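Local atomic coordinates of ethanolamine utilization protein EutJ (Carboxydothermus hydrogenoformans Z-2901, PDB entry 3H1Q), a protein that binds ATP in a cleft of an actin-like ATPase fold and probably serves in ethanolamine utilization. Residues 140-145 with 228-233; 215-220 with 248-253; 12-17 with 257-262; 129-134 with 262-267. One frame throughout, in Å; residues are numbered along the deposited sequence.

How the interactions relate
Helix 3-18 supplies the first half of interaction 3, helix 128-136 that of interaction 4, strand 141-146 that of interaction 1 and helix 199-220 that of interaction 2. The second halves follow in another order: strand 230-233 completes interaction 1, the end of helix 242-250 interaction 2, residues 257-262 interaction 3 and helix 263-269 interaction 4. Interactions 1 and 2 therefore cross, as do 3 and 4, and the first pair is nested inside both loops of the second. Interaction 1 pairs two strands of one sheet, and interaction 2 two helix ends on its face. Interactions 3 and 4 share L262 and tie the C-terminal part back to helices 3-18 and 128-136.

Interaction 1: 140-145 with 228-233; sequences DGIVVD and LPVYVV
I142 holds CG1 anti to its carbonyl carbon (chi1 -74°) with CD1 extended beyond, which carries the branch to L228, where CG is likewise anti to the carbonyl carbon. The two side chains meet at roughly a right angle, I142 CD1 lying 3.8 Å from L228 CD1 and I142 CG1 resting against L228 CB. The second branch of L228 turns to the backbone, CD2 standing 3.4 Å from G141 N. Y231 presents the edge of its ring to the neighbouring strand: I142 O lies in the ring plane, 3.4 Å from Y231 CD2, and G141 CA also sits at that edge.

Four backbone hydrogen bonds, two donated by each segment, define the pairing: I142 N to P229 O (2.7 Å), Y231 N to I142 O (2.8 Å), V144 N to Y231 O (2.9 Å) and V233 N to V144 O (3.2 Å). The middle two run nearly along the C=O axis, whereas V233 N stands 47° out of the V144 carbonyl plane. The strand axes diverge by 18°, so the pair is parallel. I142, V144, V230 and V232 share one face, where V232 meets F242 and F246; V143, Y231 and V233 share the other, covered by L136 of helix 128-136.

D145 ends the run on that second face, with OD2 hydrogen-bonded to T264 OG1 and its side chain touching ATP. A parallel pair whose inner strand delivers an aspartate to the nucleotide, just ahead of the ATP-binding G148, is consistent with the phosphate-binding strand and turn of the actin-like ATPase fold.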
loop_
_atom_site.group_PDB
_atom_site.type_symbol
_atom_site.label_atom_id
_atom_site.label_comp_id
_atom_site.label_asym_id
_atom_site.label_seq_id
_atom_site.Cartn_x
_atom_site.Cartn_y
_atom_site.Cartn_z
ATOM N N ASP A 140 -12.603 12.987 6.709
ATOM C CA ASP A 140 -12.504 12.749 8.147
ATOM C C ASP A 140 -12.570 11.252 8.410
ATOM O O ASP A 140 -13.512 10.586 7.979
ATOM C CB ASP A 140 -13.607 13.494 8.911
ATOM C CG ASP A 140 -13.912 14.877 8.324
ATOM O OD1 ASP A 140 -13.694 15.884 9.033
ATOM O OD2 ASP A 140 -14.372 14.960 7.157
ATOM N N GLY A 141 -11.558 10.718 9.083
ATOM C CA GLY A 141 -11.528 9.297 9.385
ATOM C C GLY A 141 -10.188 8.837 9.904
ATOM O O GLY A 141 -9.289 9.629 10.145
ATOM N N ILE A 142 -10.045 7.543 10.077
ATOM C CA ILE A 142 -8.786 7.028 10.510
ATOM C C ILE A 142 -8.298 6.058 9.469
ATOM O O ILE A 142 -9.091 5.246 8.964
ATOM C CB ILE A 142 -8.943 6.348 11.832
ATOM C CG1 ILE A 142 -9.118 7.438 12.895
ATOM C CG2 ILE A 142 -7.750 5.420 12.115
ATOM C CD1 ILE A 142 -9.349 6.937 14.301
ATOM N N VAL A 143 -7.010 6.156 9.126
ATOM C CA VAL A 143 -6.433 5.284 8.121
ATOM C C VAL A 143 -5.376 4.396 8.734
ATOM O O VAL A 143 -4.516 4.838 9.456
ATOM C CB VAL A 143 -5.850 6.064 6.917
ATOM C CG1 VAL A 143 -5.352 5.084 5.844
ATOM C CG2 VAL A 143 -6.880 7.034 6.326
ATOM N N VAL A 144 -5.446 3.126 8.427
ATOM C CA VAL A 144 -4.568 2.182 9.038
ATOM C C VAL A 144 -3.907 1.427 7.886
ATOM O O VAL A 144 -4.372 0.371 7.438
ATOM C CB VAL A 144 -5.363 1.253 10.000
ATOM C CG1 VAL A 144 -4.460 0.209 10.628
ATOM C CG2 VAL A 144 -6.064 2.074 11.070
ATOM N N ASP A 145 -2.833 2.002 7.372
ATOM C CA ASP A 145 -2.086 1.373 6.307
ATOM C C ASP A 145 -1.340 0.224 6.943
ATOM O O ASP A 145 -0.422 0.436 7.706
ATOM C CB ASP A 145 -1.115 2.385 5.702
ATOM C CG ASP A 145 -0.575 1.962 4.328
ATOM O OD1 ASP A 145 -0.535 0.738 4.025
ATOM O OD2 ASP A 145 -0.177 2.870 3.548
ATOM N N LEU A 228 -15.052 9.008 14.316
ATOM C CA LEU A 228 -14.173 8.718 13.183
ATOM C C LEU A 228 -14.331 7.322 12.580
ATOM O O LEU A 228 -14.124 6.306 13.283
ATOM C CB LEU A 228 -12.704 8.943 13.559
ATOM C CG LEU A 228 -12.234 10.387 13.740
ATOM C CD1 LEU A 228 -10.935 10.419 14.542
ATOM C CD2 LEU A 228 -12.088 11.098 12.384
ATOM N N PRO A 229 -14.709 7.276 11.277
ATOM C CA PRO A 229 -14.708 6.046 10.493
ATOM C C PRO A 229 -13.296 5.525 10.377
ATOM O O PRO A 229 -12.344 6.270 10.571
ATOM C CB PRO A 229 -15.234 6.499 9.133
ATOM C CG PRO A 229 -16.078 7.682 9.454
ATOM C CD PRO A 229 -15.303 8.391 10.515
ATOM N N VAL A 230 -13.170 4.247 10.070
ATOM C CA VAL A 230 -11.903 3.557 10.179
ATOM C C VAL A 230 -11.666 2.685 8.954
ATOM O O VAL A 230 -12.478 1.816 8.612
ATOM C CB VAL A 230 -11.857 2.734 11.460
ATOM C CG1 VAL A 230 -10.646 1.830 11.492
ATOM C CG2 VAL A 230 -11.868 3.665 12.634
ATOM N N TYR A 231 -10.536 2.924 8.301
ATOM C CA TYR A 231 -10.284 2.354 7.008
ATOM C C TYR A 231 -9.026 1.572 7.089
ATOM O O TYR A 231 -7.994 2.103 7.420
ATOM C CB TYR A 231 -10.137 3.476 6.018
ATOM C CG TYR A 231 -11.393 4.292 5.867
ATOM C CD1 TYR A 231 -12.309 4.010 4.856
ATOM C CD2 TYR A 231 -11.671 5.353 6.725
ATOM C CE1 TYR A 231 -13.470 4.766 4.687
ATOM C CE2 TYR A 231 -12.846 6.124 6.563
ATOM C CZ TYR A 231 -13.735 5.816 5.536
ATOM O OH TYR A 231 -14.890 6.550 5.366
ATOM N N VAL A 232 -9.101 0.295 6.817
ATOM C CA VAL A 232 -7.919 -0.498 6.890
ATOM C C VAL A 232 -7.484 -0.831 5.478
ATOM O O VAL A 232 -8.164 -1.566 4.778
ATOM C CB VAL A 232 -8.165 -1.747 7.706
ATOM C CG1 VAL A 232 -6.995 -2.693 7.596
ATOM C CG2 VAL A 232 -8.413 -1.364 9.156
ATOM N N VAL A 233 -6.357 -0.270 5.051
ATOM C CA VAL A 233 -5.836 -0.508 3.716
ATOM C C VAL A 233 -4.484 -1.182 3.841
ATOM O O VAL A 233 -4.028 -1.388 4.957
ATOM C CB VAL A 233 -5.697 0.795 2.930
ATOM C CG1 VAL A 233 -7.024 1.517 2.876
ATOM C CG2 VAL A 233 -4.646 1.669 3.549
#

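Interaction 2: 215-220 with 248-253; sequences LIVKEV and RFLGKE
In the mixed sheet of this actin-like fold, strand 230-233 is flanked in sequence by two helices, 199-220 and 242-250, and their C-terminal ends meet here on one face of that sheet, through L215, V217 and K218 on one side and F249 and L250 on the other. V144 and V232 of the sheet mark the shared face: V144 touches V217, and V232 touches F242 and F246.

L250 does most of the touching. Its CB starts out away from the other helix, but with CG anti to the backbone N (chi1 173°) the branch swings back, and CD1 reaches K218 N at 3.5 Å and V217 CB at 4.0 Å. K218 CB lies beside the same methyl, 4.1 Å from L250 CD1. The methyl is thus set directly against the backbone of the longer helix. L215 CD2 comes from one turn earlier and meets the carbonyl oxygen F249 O at 3.3 Å, while the F249 ring itself leads off to R207, E211 and A214, farther back on helix 199-220.

The evidence is of shape alone, since no hydrogen bond passes between the segments. G251, with positive phi (122°), is the first residue after helix 242-250 to leave the helical path. The aliphatic part of K218, bent at chi3 (112°), lies alongside that helix end, with CD 3.5 Å from L250 O.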
loop_
_atom_site.group_PDB
_atom_site.type_symbol
_atom_site.label_atom_id
_atom_site.label_comp_id
_atom_site.label_asym_id
_atom_site.label_seq_id
_atom_site.Cartn_x
_atom_site.Cartn_y
_atom_site.Cartn_z
ATOM N N LEU A 215 -5.420 -4.015 18.849
ATOM C CA LEU A 215 -5.286 -3.406 20.170
ATOM C C LEU A 215 -4.283 -2.246 20.189
ATOM O O LEU A 215 -4.452 -1.273 20.941
ATOM C CB LEU A 215 -4.963 -4.477 21.219
ATOM C CG LEU A 215 -6.071 -5.550 21.223
ATOM C CD1 LEU A 215 -5.670 -6.886 21.887
ATOM C CD2 LEU A 215 -7.383 -4.993 21.787
ATOM N N ILE A 216 -3.260 -2.340 19.339
ATOM C CA ILE A 216 -2.305 -1.257 19.187
ATOM C C ILE A 216 -3.006 -0.020 18.616
ATOM O O ILE A 216 -2.733 1.109 19.032
ATOM C CB ILE A 216 -1.101 -1.699 18.333
ATOM C CG1 ILE A 216 -0.325 -2.801 19.062
ATOM C CG2 ILE A 216 -0.193 -0.511 17.981
ATOM C CD1 ILE A 216 0.721 -3.495 18.216
ATOM N N VAL A 217 -3.930 -0.242 17.687
ATOM C CA VAL A 217 -4.647 0.853 17.055
ATOM C C VAL A 217 -5.643 1.388 18.048
ATOM O O VAL A 217 -5.712 2.595 18.269
ATOM C CB VAL A 217 -5.394 0.396 15.791
ATOM C CG1 VAL A 217 -5.978 1.595 15.048
ATOM C CG2 VAL A 217 -4.469 -0.429 14.889
ATOM N N LYS A 218 -6.398 0.465 18.648
ATOM C CA LYS A 218 -7.364 0.763 19.718
ATOM C C LYS A 218 -6.790 1.815 20.631
ATOM O O LYS A 218 -7.431 2.837 20.894
ATOM C CB LYS A 218 -7.671 -0.500 20.540
ATOM C CG LYS A 218 -8.922 -0.410 21.427
ATOM C CD LYS A 218 -9.281 -1.747 22.131
ATOM C CE LYS A 218 -9.074 -1.687 23.660
ATOM N NZ LYS A 218 -9.325 -2.981 24.392
ATOM N N GLU A 219 -5.566 1.538 21.085
ATOM C CA GLU A 219 -4.795 2.426 21.931
ATOM C C GLU A 219 -4.650 3.822 21.343
ATOM O O GLU A 219 -5.023 4.810 21.970
ATOM C CB GLU A 219 -3.415 1.832 22.212
ATOM C CG GLU A 219 -3.227 1.377 23.639
ATOM C CD GLU A 219 -3.157 2.539 24.659
ATOM O OE1 GLU A 219 -2.435 2.388 25.678
ATOM O OE2 GLU A 219 -3.819 3.593 24.460
ATOM N N VAL A 220 -4.116 3.907 20.137
ATOM C CA VAL A 220 -3.854 5.196 19.535
ATOM C C VAL A 220 -5.148 5.983 19.285
ATOM O O VAL A 220 -5.141 7.218 19.252
ATOM C CB VAL A 220 -3.084 4.990 18.254
ATOM C CG1 VAL A 220 -2.362 6.267 17.856
ATOM C CG2 VAL A 220 -2.084 3.860 18.456
ATOM N N ARG A 248 -13.479 -7.046 15.051
ATOM C CA ARG A 248 -13.761 -7.462 16.437
ATOM C C ARG A 248 -12.770 -6.848 17.415
ATOM O O ARG A 248 -13.122 -5.900 18.129
ATOM C CB ARG A 248 -13.787 -8.990 16.589
ATOM N N PHE A 249 -11.534 -7.362 17.419
ATOM C CA PHE A 249 -10.540 -7.023 18.447
ATOM C C PHE A 249 -10.369 -5.542 18.662
ATOM O O PHE A 249 -10.003 -5.111 19.749
ATOM C CB PHE A 249 -9.188 -7.638 18.139
ATOM C CG PHE A 249 -9.228 -9.114 18.006
ATOM C CD1 PHE A 249 -9.344 -9.923 19.125
ATOM C CD2 PHE A 249 -9.146 -9.708 16.754
ATOM C CE1 PHE A 249 -9.383 -11.324 19.004
ATOM C CE2 PHE A 249 -9.182 -11.111 16.611
ATOM C CZ PHE A 249 -9.303 -11.919 17.741
ATOM N N LEU A 250 -10.630 -4.763 17.623
ATOM C CA LEU A 250 -10.530 -3.314 17.732
ATOM C C LEU A 250 -11.696 -2.745 18.548
ATOM O O LEU A 250 -11.506 -1.869 19.403
ATOM C CB LEU A 250 -10.458 -2.665 16.348
ATOM C CG LEU A 250 -10.527 -1.137 16.372
ATOM C CD1 LEU A 250 -9.189 -0.524 16.735
ATOM C CD2 LEU A 250 -11.006 -0.619 15.036
ATOM N N GLY A 251 -12.896 -3.256 18.288
ATOM C CA GLY A 251 -14.069 -2.742 18.945
ATOM C C GLY A 251 -15.083 -2.239 17.954
ATOM O O GLY A 251 -16.264 -2.537 18.090
ATOM N N LYS A 252 -14.654 -1.461 16.963
ATOM C CA LYS A 252 -15.588 -1.113 15.891
ATOM C C LYS A 252 -15.240 -1.755 14.559
ATOM O O LYS A 252 -14.077 -2.131 14.322
ATOM C CB LYS A 252 -15.861 0.400 15.771
ATOM C CG LYS A 252 -14.669 1.334 15.897
ATOM C CD LYS A 252 -15.174 2.782 16.024
ATOM C CE LYS A 252 -14.150 3.821 15.525
ATOM N NZ LYS A 252 -13.032 4.143 16.488
ATOM N N GLU A 253 -16.270 -1.921 13.724
ATOM C CA GLU A 253 -16.138 -2.535 12.403
ATOM C C GLU A 253 -15.253 -1.658 11.539
ATOM O O GLU A 253 -15.224 -0.431 11.694
ATOM C CB GLU A 253 -17.524 -2.755 11.745
#

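Interaction 3: 12-17 with 257-262; sequences LLNDLI and PIHPLL. With ATP (adenosine-5'-triphosphate), chain C.
N14 lies across the imidazole of H259, and its side chain can be followed outward over that ring. CB stands over one ring face, 3.5 Å from the centroid of the H259 ring and only 19° off the normal, a CH-pi contact. CG, anti to the backbone N (chi1 -178°), carries the amide on over the same ring, 3.3 Å from H259 CE1. At the tip the two amide atoms straddle the same carbon: OD1 is 3.6 Å and ND2 3.4 Å from H259 CE1. Amide and ring planes are tilted by 19°, so the groups are stacked, and no hydrogen bond joins them. The rotation of the ring is held by ND1, next to CE1, which is hydrogen-bonded to Y238 OH. An alanine in place of H259 would take away that imidazole, which would probably leave the N14 amide without the surface it lies on and Y238 OH without its bond.

L262 adds the apolar half. Its CD1 is 3.9 Å from N14 CA, and its CD2 meets I17 CD1 tip to tip at 3.7 Å, with L13 CD2 on the same methyl. Three successive inward positions of helix 3-18, L13, N14 and I17, are thus engaged by two residues of the loop.

Between those two, L261 faces the nucleotide: its CG is 3.3 Å from ATP O1A, and L56 and W58 pack against it. The N-terminal helix therefore backs a loop whose L261 belongs to the ATP pocket, in the cleft of an actin-like ATPase fold.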
loop_
_atom_site.group_PDB
_atom_site.type_symbol
_atom_site.label_atom_id
_atom_site.label_comp_id
_atom_site.label_asym_id
_atom_site.label_seq_id
_atom_site.Cartn_x
_atom_site.Cartn_y
_atom_site.Cartn_z
ATOM N N LEU A 12 -9.800 -2.486 -11.702
ATOM C CA LEU A 12 -9.135 -2.197 -12.964
ATOM C C LEU A 12 -7.630 -2.308 -12.776
ATOM O O LEU A 12 -6.961 -3.138 -13.416
ATOM C CB LEU A 12 -9.494 -0.796 -13.472
ATOM C CG LEU A 12 -8.978 -0.404 -14.861
ATOM C CD1 LEU A 12 -9.473 -1.368 -15.916
ATOM C CD2 LEU A 12 -9.343 1.027 -15.241
ATOM N N LEU A 13 -7.118 -1.486 -11.859
ATOM C CA LEU A 13 -5.703 -1.378 -11.624
ATOM C C LEU A 13 -5.156 -2.727 -11.309
ATOM O O LEU A 13 -4.044 -3.053 -11.700
ATOM C CB LEU A 13 -5.413 -0.425 -10.491
ATOM C CG LEU A 13 -3.946 -0.039 -10.365
ATOM C CD1 LEU A 13 -3.400 0.447 -11.661
ATOM C CD2 LEU A 13 -3.788 1.018 -9.336
ATOM N N ASN A 14 -5.934 -3.546 -10.637
ATOM C CA ASN A 14 -5.422 -4.872 -10.357
ATOM C C ASN A 14 -5.143 -5.691 -11.629
ATOM O O ASN A 14 -4.134 -6.413 -11.719
ATOM C CB ASN A 14 -6.340 -5.664 -9.453
ATOM C CG ASN A 14 -5.772 -7.000 -9.148
ATOM O OD1 ASN A 14 -4.744 -7.062 -8.511
ATOM N ND2 ASN A 14 -6.397 -8.084 -9.629
ATOM N N ASP A 15 -6.062 -5.583 -12.591
ATOM C CA ASP A 15 -5.876 -6.212 -13.862
ATOM C C ASP A 15 -4.782 -5.588 -14.715
ATOM O O ASP A 15 -3.989 -6.315 -15.314
ATOM C CB ASP A 15 -7.187 -6.283 -14.604
ATOM C CG ASP A 15 -7.933 -7.551 -14.283
ATOM O OD1 ASP A 15 -7.298 -8.640 -14.244
ATOM O OD2 ASP A 15 -9.160 -7.485 -14.048
ATOM N N LEU A 16 -4.741 -4.259 -14.777
ATOM C CA LEU A 16 -3.722 -3.598 -15.572
ATOM C C LEU A 16 -2.384 -4.174 -15.124
ATOM O O LEU A 16 -1.579 -4.611 -15.972
ATOM C CB LEU A 16 -3.768 -2.068 -15.439
ATOM C CG LEU A 16 -5.080 -1.401 -15.914
ATOM C CD1 LEU A 16 -5.009 0.107 -15.850
ATOM C CD2 LEU A 16 -5.535 -1.798 -17.345
ATOM N N ILE A 17 -2.190 -4.246 -13.799
ATOM C CA ILE A 17 -0.986 -4.820 -13.244
ATOM C C ILE A 17 -0.837 -6.285 -13.588
ATOM O O ILE A 17 0.031 -6.643 -14.352
ATOM C CB ILE A 17 -0.903 -4.630 -11.753
ATOM C CG1 ILE A 17 -0.584 -3.160 -11.445
ATOM C CG2 ILE A 17 0.166 -5.524 -11.207
ATOM C CD1 ILE A 17 -1.228 -2.619 -10.215
ATOM N N PRO A 257 -10.931 -1.992 1.585
ATOM C CA PRO A 257 -11.455 -1.941 0.214
ATOM C C PRO A 257 -11.073 -3.142 -0.617
ATOM O O PRO A 257 -10.228 -3.905 -0.202
ATOM C CB PRO A 257 -10.859 -0.646 -0.351
ATOM C CG PRO A 257 -10.471 0.138 0.843
ATOM C CD PRO A 257 -9.994 -0.889 1.833
ATOM N N ILE A 258 -11.723 -3.318 -1.769
ATOM C CA ILE A 258 -11.504 -4.503 -2.626
ATOM C C ILE A 258 -9.999 -4.864 -2.781
ATOM O O ILE A 258 -9.612 -6.006 -2.507
ATOM C CB ILE A 258 -12.248 -4.404 -4.012
ATOM N N HIS A 259 -9.129 -3.949 -3.184
ATOM C CA HIS A 259 -7.741 -4.411 -3.393
ATOM C C HIS A 259 -6.806 -3.663 -2.452
ATOM O O HIS A 259 -6.110 -2.738 -2.861
ATOM C CB HIS A 259 -7.296 -4.286 -4.852
ATOM C CG HIS A 259 -7.748 -5.406 -5.730
ATOM N ND1 HIS A 259 -7.200 -6.667 -5.665
ATOM C CD2 HIS A 259 -8.654 -5.443 -6.736
ATOM C CE1 HIS A 259 -7.772 -7.447 -6.566
ATOM N NE2 HIS A 259 -8.651 -6.726 -7.235
ATOM N N PRO A 260 -6.789 -4.074 -1.180
ATOM C CA PRO A 260 -6.204 -3.201 -0.161
ATOM C C PRO A 260 -4.797 -2.670 -0.543
ATOM O O PRO A 260 -4.594 -1.435 -0.537
ATOM C CB PRO A 260 -6.222 -4.066 1.114
ATOM C CG PRO A 260 -6.422 -5.462 0.639
ATOM C CD PRO A 260 -7.163 -5.392 -0.650
ATOM N N LEU A 261 -3.897 -3.583 -0.943
ATOM C CA LEU A 261 -2.521 -3.270 -1.382
ATOM C C LEU A 261 -2.365 -2.100 -2.336
ATOM O O LEU A 261 -1.303 -1.488 -2.376
ATOM C CB LEU A 261 -1.878 -4.491 -2.037
ATOM C CG LEU A 261 -0.354 -4.556 -2.264
ATOM C CD1 LEU A 261 0.112 -6.011 -2.234
ATOM C CD2 LEU A 261 0.161 -3.829 -3.546
ATOM N N LEU A 262 -3.407 -1.792 -3.092
ATOM C CA LEU A 262 -3.336 -0.807 -4.145
ATOM C C LEU A 262 -3.755 0.592 -3.738
ATOM O O LEU A 262 -3.622 1.563 -4.511
ATOM C CB LEU A 262 -4.170 -1.278 -5.329
ATOM C CG LEU A 262 -3.468 -2.417 -6.046
ATOM C CD1 LEU A 262 -4.391 -3.069 -7.063
ATOM C CD2 LEU A 262 -2.204 -1.848 -6.700
HETATM P PG ATP C . 3.265 -0.007 1.794
HETATM O O1G ATP C . 2.803 -0.412 0.402
HETATM O O2G ATP C . 2.247 -0.261 2.871
HETATM O O3G ATP C . 3.753 1.434 1.878
HETATM P PB ATP C . 4.608 -2.438 1.473
HETATM O O1B ATP C . 5.694 -3.284 2.043
HETATM O O2B ATP C . 4.621 -2.271 -0.022
HETATM O O3B ATP C . 4.463 -1.014 2.199
HETATM P PA ATP C . 1.881 -3.543 1.161
HETATM O O1A ATP C . 2.114 -3.569 -0.322
HETATM O O2A ATP C . 0.815 -2.625 1.703
HETATM O O3A ATP C . 3.227 -3.127 1.964
HETATM O "O5'" ATP C . 1.699 -5.041 1.702
HETATM C "C5'" ATP C . 2.645 -6.085 1.558
HETATM C "C4'" ATP C . 2.093 -7.195 2.427
HETATM O "O4'" ATP C . 0.783 -7.541 1.966
HETATM C "C3'" ATP C . 2.921 -8.453 2.316
HETATM O "O3'" ATP C . 3.177 -9.010 3.609
HETATM C "C2'" ATP C . 2.042 -9.436 1.590
HETATM O "O2'" ATP C . 2.259 -10.765 2.049
HETATM C "C1'" ATP C . 0.631 -8.956 1.879
HETATM N N9 ATP C . -0.218 -9.571 0.803
HETATM C C8 ATP C . -0.173 -9.352 -0.530
HETATM N N7 ATP C . -1.036 -10.161 -1.205
HETATM C C5 ATP C . -1.656 -10.943 -0.305
HETATM C C6 ATP C . -2.690 -12.014 -0.319
HETATM N N6 ATP C . -3.267 -12.432 -1.469
HETATM N N1 ATP C . -3.053 -12.568 0.867
HETATM C C2 ATP C . -2.519 -12.192 2.043
HETATM N N3 ATP C . -1.587 -11.220 2.135
HETATM C C4 ATP C . -1.112 -10.564 1.019
#

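Interaction 4: 129-134 with 262-267; sequences PVAAAR and LVTPLG
A131 and A132 meet T264, V263 and G267 almost entirely through van der Waals contact. Among the side chains, A131 CB lies 3.8 Å from T264 CG2, the methyl that stands anti to the threonine's backbone N, and A132 CB lies 4.0 Å from T264 OG1. Two further contacts set carbon against carbonyl oxygen: V263 CG1 approaches A132 O at 3.8 Å, and G267 CA approaches A131 O at 4.0 Å. The small residues matter to the spacing. A CB on G267 would point toward helix 128-136 and come too close to A131 O, and its absence lets the backbones come together, with CA atoms of A131 and G267 4.4 Å apart. The helix segments cross at 95°, their axes approaching to 7.2 Å.

The polar account is short. No hydrogen bond runs between the segments; backbone bonds within each helix include A133 N to P129 O (3.1 Å) and G267 N to V263 O (3.0 Å). T264 OG1, set beside its own backbone N, has its partner on strand 141-146, the carboxylate of D145. A valine in place of T264 would have no hydroxyl to offer and would probably leave D145, which also touches ATP, without that mate.

The crossing recalls the pair of interdomain helices in actin and Hsp70 folds. Helix 128-136 packs against V143 and V233 of the four-stranded sheet, while helix 263-269 sends P265 onto V41 and V43 of strand 39-45 in the five-stranded sheet and rests V263 and L266 on L10 of helix 3-18.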
loop_
_atom_site.group_PDB
_atom_site.type_symbol
_atom_site.label_atom_id
_atom_site.label_comp_id
_atom_site.label_asym_id
_atom_site.label_seq_id
_atom_site.Cartn_x
_atom_site.Cartn_y
_atom_site.Cartn_z
ATOM N N PRO A 129 0.022 8.513 4.546
ATOM C CA PRO A 129 -1.232 9.031 5.060
ATOM C C PRO A 129 -1.964 9.943 4.094
ATOM O O PRO A 129 -3.144 9.745 3.857
ATOM C CB PRO A 129 -0.782 9.839 6.273
ATOM C CG PRO A 129 0.428 9.118 6.769
ATOM C CD PRO A 129 0.982 8.285 5.641
ATOM N N VAL A 130 -1.284 10.942 3.547
ATOM C CA VAL A 130 -1.960 11.902 2.667
ATOM C C VAL A 130 -2.514 11.174 1.446
ATOM O O VAL A 130 -3.605 11.480 0.971
ATOM C CB VAL A 130 -1.022 13.043 2.265
ATOM N N ALA A 131 -1.766 10.178 0.982
ATOM C CA ALA A 131 -2.073 9.467 -0.249
ATOM C C ALA A 131 -3.264 8.557 -0.023
ATOM O O ALA A 131 -4.366 8.805 -0.545
ATOM C CB ALA A 131 -0.848 8.655 -0.716
ATOM N N ALA A 132 -3.001 7.490 0.735
ATOM C CA ALA A 132 -4.004 6.608 1.286
ATOM C C ALA A 132 -5.351 7.317 1.358
ATOM O O ALA A 132 -6.334 6.869 0.748
ATOM C CB ALA A 132 -3.567 6.169 2.656
ATOM N N ALA A 133 -5.371 8.449 2.067
ATOM C CA ALA A 133 -6.583 9.242 2.287
ATOM C C ALA A 133 -7.269 9.622 0.984
ATOM O O ALA A 133 -8.429 9.277 0.772
ATOM C CB ALA A 133 -6.254 10.496 3.091
ATOM N N ARG A 134 -6.521 10.308 0.119
ATOM C CA ARG A 134 -7.033 10.881 -1.127
ATOM C C ARG A 134 -7.703 9.829 -1.963
ATOM O O ARG A 134 -8.783 10.079 -2.507
ATOM C CB ARG A 134 -5.917 11.534 -1.947
ATOM C CG ARG A 134 -6.453 12.303 -3.130
ATOM C CD ARG A 134 -5.341 12.992 -3.881
ATOM N NE ARG A 134 -5.833 13.812 -4.997
ATOM C CZ ARG A 134 -5.053 14.571 -5.774
ATOM N NH1 ARG A 134 -3.740 14.626 -5.576
ATOM N NH2 ARG A 134 -5.584 15.281 -6.761
ATOM N N LEU A 262 -3.407 -1.792 -3.092
ATOM C CA LEU A 262 -3.336 -0.807 -4.145
ATOM C C LEU A 262 -3.755 0.592 -3.738
ATOM O O LEU A 262 -3.622 1.563 -4.511
ATOM C CB LEU A 262 -4.170 -1.278 -5.329
ATOM C CG LEU A 262 -3.468 -2.417 -6.046
ATOM C CD1 LEU A 262 -4.391 -3.069 -7.063
ATOM C CD2 LEU A 262 -2.204 -1.848 -6.700
ATOM N N VAL A 263 -4.266 0.729 -2.531
ATOM C CA VAL A 263 -4.920 2.016 -2.255
ATOM C C VAL A 263 -3.913 3.163 -2.240
ATOM O O VAL A 263 -4.149 4.168 -2.908
ATOM C CB VAL A 263 -5.869 2.014 -0.998
ATOM C CG1 VAL A 263 -6.542 3.377 -0.815
ATOM C CG2 VAL A 263 -6.907 0.908 -1.131
ATOM N N THR A 264 -2.797 2.995 -1.520
ATOM C CA THR A 264 -1.810 4.066 -1.401
ATOM C C THR A 264 -1.178 4.325 -2.753
ATOM O O THR A 264 -1.174 5.472 -3.210
ATOM C CB THR A 264 -0.699 3.786 -0.333
ATOM O OG1 THR A 264 -1.306 3.426 0.916
ATOM C CG2 THR A 264 0.176 5.033 -0.109
ATOM N N PRO A 265 -0.650 3.263 -3.403
ATOM C CA PRO A 265 -0.077 3.462 -4.729
ATOM C C PRO A 265 -0.977 4.325 -5.640
ATOM O O PRO A 265 -0.502 5.331 -6.200
ATOM C CB PRO A 265 0.068 2.044 -5.244
ATOM C CG PRO A 265 0.302 1.233 -4.011
ATOM C CD PRO A 265 -0.524 1.861 -2.956
ATOM N N LEU A 266 -2.265 3.992 -5.740
ATOM C CA LEU A 266 -3.165 4.760 -6.573
ATOM C C LEU A 266 -3.227 6.170 -6.069
ATOM O O LEU A 266 -3.381 7.102 -6.857
ATOM C CB LEU A 266 -4.570 4.169 -6.582
ATOM C CG LEU A 266 -5.681 5.065 -7.170
ATOM C CD1 LEU A 266 -5.574 5.249 -8.682
ATOM C CD2 LEU A 266 -7.053 4.507 -6.811
ATOM N N GLY A 267 -3.138 6.334 -4.755
ATOM C CA GLY A 267 -3.209 7.675 -4.154
ATOM C C GLY A 267 -2.020 8.561 -4.530
ATOM O O GLY A 267 -2.194 9.723 -4.878
#